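Local atomic coordinates of kinesin-like protein KAR3 (Saccharomyces cerevisiae, PDB entry 1F9V), a protein that is a kinesin-related motor protein that binds adenine nucleotide and probably uses ATP hydrolysis to move along microtubules. Residues S24-N29 / M40-I45. The protein carries 2 engineered substitutions. Numbering follows the deposited sequence.
Sequences SLINVN and MEVTKI
Met-40 lays its terminal methyl against the CG2 branch of Ile-26, CE to CG2 3.9 Å, the two side chains running side by side off the same face of a small sheet. A bend at chi3 (-74°) turns CE back to that branch, a fold that a flexible thioether adopts readily. The other branch, CG1, meets CG2 of Val-42 at 4.2 Å, the two side chains again side by side; these beta-branched residues suit an extended backbone and contribute to the same apolar patch. With Val-28 they face the motor core: Ile-26 and Val-28 touch Ile-11 of strand 4-11, while Val-42 packs on Ile-325, Leu-329 and Leu-332 of helix 325-338. Strands 24-28 and 38-44 form an antiparallel beta hairpin, the first two of three in a small sheet of the kinesin motor domain, which strand 51-56 completes. Leu-25 and Thr-43 are one hydrogen-bonded pair, Leu-25 N to Thr-43 O and Thr-43 N to Leu-25 O both 2.9 Å. Asn-27 and Glu-41 are the next, and there the Asn-27 N to Glu-41 O bond is nearly straight, 174° at the hydrogen. Leu-25, Asn-27, Glu-41 and Thr-43 share the opposite face, where a water donates to Leu-25 O and lies 2.8 Å from Thr-43 OG1, a short hydroxyl that keeps this bridge close to the backbone. At the hairpin's open end, Ser-24 OG hydrogen-bonds Ser-322 OG and Lys-44 NZ hydrogen-bonds Asn-326 OD1.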
ATOM      1  N   SER A  24     -20.709   6.906  17.312  1.00 12.12           N
ATOM      2  CA  SER A  24     -19.262   7.017  17.442  1.00 12.41           C
ATOM      3  C   SER A  24     -18.797   8.373  16.939  1.00 11.65           C
ATOM      4  O   SER A  24     -19.544   9.094  16.272  1.00 12.95           O
ATOM      5  CB  SER A  24     -18.548   5.898  16.667  1.00 11.53           C
ATOM      6  OG  SER A  24     -18.900   5.902  15.299  1.00 12.05           O
ATOM      7  N   LEU A  25     -17.559   8.716  17.270  1.00 10.54           N
ATOM      8  CA  LEU A  25     -16.989   9.980  16.857  1.00 10.73           C
ATOM      9  C   LEU A  25     -15.540   9.816  16.418  1.00 11.49           C
ATOM     10  O   LEU A  25     -14.715   9.257  17.136  1.00 11.14           O
ATOM     11  CB  LEU A  25     -17.055  10.983  18.008  1.00 13.46           C
ATOM     12  CG  LEU A  25     -16.241  12.262  17.824  1.00 15.42           C
ATOM     13  CD1 LEU A  25     -16.883  13.112  16.738  1.00 17.59           C
ATOM     14  CD2 LEU A  25     -16.158  13.024  19.142  1.00 15.81           C
ATOM     15  N   ILE A  26     -15.242  10.300  15.226  1.00 11.39           N
ATOM     16  CA  ILE A  26     -13.885  10.251  14.721  1.00 12.52           C
ATOM     17  C   ILE A  26     -13.542  11.703  14.475  1.00 13.02           C
ATOM     18  O   ILE A  26     -14.146  12.356  13.626  1.00 15.32           O
ATOM     19  CB  ILE A  26     -13.788   9.461  13.398  1.00 12.80           C
ATOM     20  CG1 ILE A  26     -14.017   7.974  13.672  1.00 13.01           C
ATOM     21  CG2 ILE A  26     -12.417   9.667  12.773  1.00 13.23           C
ATOM     22  CD1 ILE A  26     -14.202   7.134  12.422  1.00 12.88           C
ATOM     23  N   ASN A  27     -12.594  12.220  15.240  1.00 12.78           N
ATOM     24  CA  ASN A  27     -12.187  13.606  15.097  1.00 13.39           C
ATOM     25  C   ASN A  27     -10.741  13.702  14.636  1.00 13.21           C
ATOM     26  O   ASN A  27      -9.833  13.201  15.301  1.00 12.71           O
ATOM     27  CB  ASN A  27     -12.348  14.337  16.431  1.00 16.57           C
ATOM     28  CG  ASN A  27     -11.732  15.726  16.408  1.00 20.43           C
ATOM     29  OD1 ASN A  27     -11.985  16.516  15.497  1.00 23.71           O
ATOM     30  ND2 ASN A  27     -10.916  16.029  17.412  1.00 23.45           N
ATOM     31  N   VAL A  28     -10.526  14.358  13.501  1.00 12.73           N
ATOM     32  CA  VAL A  28      -9.181  14.521  12.969  1.00 12.11           C
ATOM     33  C   VAL A  28      -8.692  15.941  13.213  1.00 13.00           C
ATOM     34  O   VAL A  28      -9.363  16.904  12.848  1.00 14.20           O
ATOM     35  CB  VAL A  28      -9.138  14.245  11.448  1.00 11.86           C
ATOM     36  CG1 VAL A  28      -7.728  14.462  10.924  1.00 12.31           C
ATOM     37  CG2 VAL A  28      -9.614  12.828  11.155  1.00 12.37           C
ATOM     38  N   ASN A  29      -7.525  16.072  13.827  1.00 12.65           N
ATOM     39  CA  ASN A  29      -6.966  17.385  14.092  1.00 15.65           C
ATOM     40  C   ASN A  29      -6.169  17.870  12.893  1.00 16.43           C
ATOM     41  O   ASN A  29      -5.801  17.089  12.015  1.00 15.85           O
ATOM     42  CB  ASN A  29      -6.071  17.332  15.328  1.00 18.10           C
ATOM     43  CG  ASN A  29      -6.835  16.933  16.570  1.00 23.24           C
ATOM     44  OD1 ASN A  29      -7.841  17.562  16.924  1.00 25.15           O
ATOM     45  ND2 ASN A  29      -6.369  15.879  17.240  1.00 23.81           N
ATOM     46  N   MET A  40      -5.581  12.169  15.664  1.00  9.77           N
ATOM     47  CA  MET A  40      -7.011  11.926  15.587  1.00  9.85           C
ATOM     48  C   MET A  40      -7.465  11.217  16.858  1.00 10.51           C
ATOM     49  O   MET A  40      -6.659  10.609  17.570  1.00  9.70           O
ATOM     50  CB  MET A  40      -7.344  11.075  14.352  1.00 10.67           C
ATOM     51  CG  MET A  40      -6.802   9.653  14.403  1.00 10.39           C
ATOM     52  SD  MET A  40      -6.997   8.775  12.831  1.00 11.61           S
ATOM     53  CE  MET A  40      -8.764   8.443  12.856  1.00  9.75           C
ATOM     54  N   GLU A  41      -8.762  11.315  17.139  1.00 11.49           N
ATOM     55  CA  GLU A  41      -9.352  10.693  18.318  1.00 12.73           C
ATOM     56  C   GLU A  41     -10.601   9.939  17.912  1.00 11.56           C
ATOM     57  O   GLU A  41     -11.411  10.436  17.136  1.00 12.45           O
ATOM     58  CB  GLU A  41      -9.715  11.749  19.363  1.00 15.53           C
ATOM     59  CG  GLU A  41      -8.518  12.356  20.059  1.00 21.99           C
ATOM     60  CD  GLU A  41      -8.880  13.586  20.866  1.00 28.72           C
ATOM     61  OE1 GLU A  41     -10.089  13.818  21.081  1.00 31.88           O
ATOM     62  OE2 GLU A  41      -7.961  14.323  21.288  1.00 33.18           O
ATOM     63  N   VAL A  42     -10.744   8.730  18.439  1.00 10.95           N
ATOM     64  CA  VAL A  42     -11.893   7.895  18.132  1.00 10.46           C
ATOM     65  C   VAL A  42     -12.583   7.537  19.435  1.00 10.77           C
ATOM     66  O   VAL A  42     -11.944   7.070  20.376  1.00 10.51           O
ATOM     67  CB  VAL A  42     -11.464   6.586  17.409  1.00 10.28           C
ATOM     68  CG1 VAL A  42     -12.676   5.700  17.160  1.00 11.18           C
ATOM     69  CG2 VAL A  42     -10.772   6.921  16.096  1.00  9.55           C
ATOM     70  N   THR A  43     -13.891   7.754  19.483  1.00 11.50           N
ATOM     71  CA  THR A  43     -14.666   7.454  20.677  1.00 11.91           C
ATOM     72  C   THR A  43     -15.944   6.694  20.339  1.00 12.00           C
ATOM     73  O   THR A  43     -16.624   7.013  19.365  1.00 12.70           O
ATOM     74  CB  THR A  43     -15.068   8.741  21.412  1.00 12.79           C
ATOM     75  OG1 THR A  43     -13.921   9.578  21.579  1.00 15.23           O
ATOM     76  CG2 THR A  43     -15.649   8.409  22.773  1.00 12.90           C
ATOM     77  N   LYS A  44     -16.260   5.682  21.142  1.00 11.92           N
ATOM     78  CA  LYS A  44     -17.476   4.901  20.953  1.00 13.40           C
ATOM     79  C   LYS A  44     -18.489   5.448  21.957  1.00 13.33           C
ATOM     80  O   LYS A  44     -18.155   5.663  23.123  1.00 13.41           O
ATOM     81  CB  LYS A  44     -17.211   3.416  21.217  1.00 12.92           C
ATOM     82  CG  LYS A  44     -16.483   2.720  20.066  1.00 15.91           C
ATOM     83  CD  LYS A  44     -16.174   1.262  20.394  1.00 18.83           C
ATOM     84  CE  LYS A  44     -17.429   0.504  20.812  1.00 21.32           C
ATOM     85  NZ  LYS A  44     -17.870  -0.499  19.802  1.00 24.51           N
ATOM     86  N   ILE A  45     -19.717   5.674  21.498  1.00 14.64           N
ATOM     87  CA  ILE A  45     -20.772   6.233  22.341  1.00 17.28           C
ATOM     88  C   ILE A  45     -21.071   5.434  23.612  1.00 19.38           C
ATOM     89  O   ILE A  45     -21.457   6.011  24.628  1.00 19.65           O
ATOM     90  CB  ILE A  45     -22.085   6.425  21.526  1.00 17.36           C
ATOM     91  CG1 ILE A  45     -22.977   7.460  22.212  1.00 18.11           C
ATOM     92  CG2 ILE A  45     -22.820   5.108  21.383  1.00 19.01           C
ATOM     93  CD1 ILE A  45     -24.241   7.780  21.445  1.00 18.47           C
TER
HETATM   94  O   HOH W   1     -13.264  11.045  19.328  1.00 17.38           O